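Local coordinates for conserved hypothetical protein (Pseudomonas aeruginosa, PDB 1YLL) that is of unknown function but belongs to the HutD family of the cupin clan, built from beta-barrels, at residues D[46-51]-D[107-112]. Numbering follows the deposited sequence.
Sequences IADVGE and AIRDFN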
# COMPACT_ATOMS: atom_id res chain seq x y z
N ILE D 46 15.86 17.26 17.25
CA ILE D 46 16.66 16.25 17.94
C ILE D 46 17.81 17.05 18.54
O ILE D 46 18.39 17.89 17.86
CB ILE D 46 17.29 15.25 16.99
CG1 ILE D 46 16.23 14.36 16.36
CG2 ILE D 46 18.31 14.39 17.75
CD1 ILE D 46 16.84 13.71 15.12
N ALA D 47 18.14 16.83 19.79
CA ALA D 47 19.26 17.57 20.36
C ALA D 47 20.29 16.59 20.89
O ALA D 47 19.96 15.44 21.20
CB ALA D 47 18.79 18.50 21.47
N ASP D 48 21.54 17.03 20.90
CA ASP D 48 22.63 16.25 21.45
C ASP D 48 22.94 16.98 22.73
O ASP D 48 23.06 18.20 22.73
CB ASP D 48 23.85 16.25 20.54
CG ASP D 48 23.69 15.31 19.37
OD1 ASP D 48 22.53 15.01 19.04
OD2 ASP D 48 24.71 14.88 18.79
N VAL D 49 23.04 16.25 23.83
CA VAL D 49 23.34 16.89 25.08
C VAL D 49 24.60 16.18 25.52
O VAL D 49 24.55 15.00 25.85
CB VAL D 49 22.23 16.67 26.11
CG1 VAL D 49 22.52 17.47 27.36
CG2 VAL D 49 20.89 17.07 25.51
N GLY D 50 25.71 16.91 25.48
CA GLY D 50 27.00 16.32 25.81
C GLY D 50 27.46 16.50 27.23
O GLY D 50 28.35 15.78 27.68
N GLU D 51 26.85 17.45 27.93
CA GLU D 51 27.16 17.73 29.32
C GLU D 51 25.93 18.13 30.11
O GLU D 51 24.99 18.69 29.55
CB GLU D 51 28.13 18.88 29.40
CG GLU D 51 29.51 18.61 28.88
CD GLU D 51 30.41 19.79 29.12
OE1 GLU D 51 30.15 20.86 28.51
OE2 GLU D 51 31.35 19.66 29.92
N ALA D 107 26.87 11.36 27.33
CA ALA D 107 26.06 12.08 26.36
C ALA D 107 24.80 11.33 25.94
O ALA D 107 24.72 10.09 25.99
CB ALA D 107 26.92 12.40 25.12
N ILE D 108 23.78 12.09 25.53
CA ILE D 108 22.55 11.49 25.04
C ILE D 108 22.08 12.30 23.84
O ILE D 108 22.64 13.34 23.52
CB ILE D 108 21.37 11.54 26.09
CG1 ILE D 108 21.10 12.98 26.51
CG2 ILE D 108 21.71 10.71 27.35
CD1 ILE D 108 19.88 13.07 27.43
N ARG D 109 21.06 11.78 23.19
CA ARG D 109 20.41 12.48 22.09
C ARG D 109 18.95 12.40 22.49
O ARG D 109 18.49 11.39 23.04
CB ARG D 109 20.58 11.76 20.75
CG ARG D 109 22.03 11.67 20.29
CD ARG D 109 22.12 11.36 18.80
NE ARG D 109 21.93 12.57 18.00
CZ ARG D 109 21.63 12.58 16.71
NH1 ARG D 109 21.46 11.44 16.06
NH2 ARG D 109 21.48 13.73 16.06
N ASP D 110 18.22 13.48 22.25
CA ASP D 110 16.83 13.49 22.61
C ASP D 110 15.98 13.97 21.44
O ASP D 110 16.50 14.41 20.41
CB ASP D 110 16.56 14.37 23.85
CG ASP D 110 16.99 15.80 23.68
OD1 ASP D 110 16.90 16.37 22.56
OD2 ASP D 110 17.40 16.38 24.71
N PHE D 111 14.68 13.79 21.59
CA PHE D 111 13.69 14.16 20.59
C PHE D 111 12.79 15.17 21.33
O PHE D 111 12.29 14.87 22.42
CB PHE D 111 12.95 12.88 20.22
CG PHE D 111 11.82 13.08 19.27
CD1 PHE D 111 12.06 13.48 17.94
CD2 PHE D 111 10.52 12.85 19.68
CE1 PHE D 111 11.00 13.64 17.06
CE2 PHE D 111 9.45 13.00 18.79
CZ PHE D 111 9.70 13.40 17.49
N ASN D 112 12.57 16.33 20.71
CA ASN D 112 11.84 17.40 21.38
C ASN D 112 10.69 17.94 20.60
O ASN D 112 10.87 18.24 19.44
CB ASN D 112 12.78 18.61 21.57
CG ASN D 112 13.68 18.50 22.78
OD1 ASN D 112 13.22 18.58 23.91
ND2 ASN D 112 14.98 18.33 22.54
O HOH W 1 21.19 16.48 17.55
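The guanidinium of R109 takes I46 CG2 over one face, 3.5 Å off the guanidinium plane and nearer its margin than its centre, while D48 OD1 and a water meet it at the edge, in plane. The salt bridge D48 OD1–R109 NE is short, 2.7 Å, and its N-H...O hydrogen bond from NE to OD1 is nearly straight (168°); NE comes from the syn side of OD1 but tilted out of the carboxylate plane, with carboxylate and guanidinium planes 84° apart. A bend at chi3 turns NE back toward the aspartate running alongside. The in-plane water accepts from R109 NH2 at 3.1 Å, and a long, weak ion pair links NH2 to E27 of strand 24-31, on the far side of strand 42-49. The alternating pairs, A47/D110 and V49/I108 hydrogen-bonded, I46/F111 and D48/R109 not, show neighbouring antiparallel strands, consistent with the cupin-type beta-barrel expected of the HutD family. Alternation places A47, V49, I108 and D110 on the other face. There V49 CB packs against I108 CG1 at 3.9 Å. D110 holds CG between its backbone N and carbonyl carbon (chi1 58°), which brings OD1 within 3.1 Å of A47 N for a weak bond; the same N also donates to D110 O, 3.0 Å away. On the salt-bridge face, F111 stacks its ring on F145.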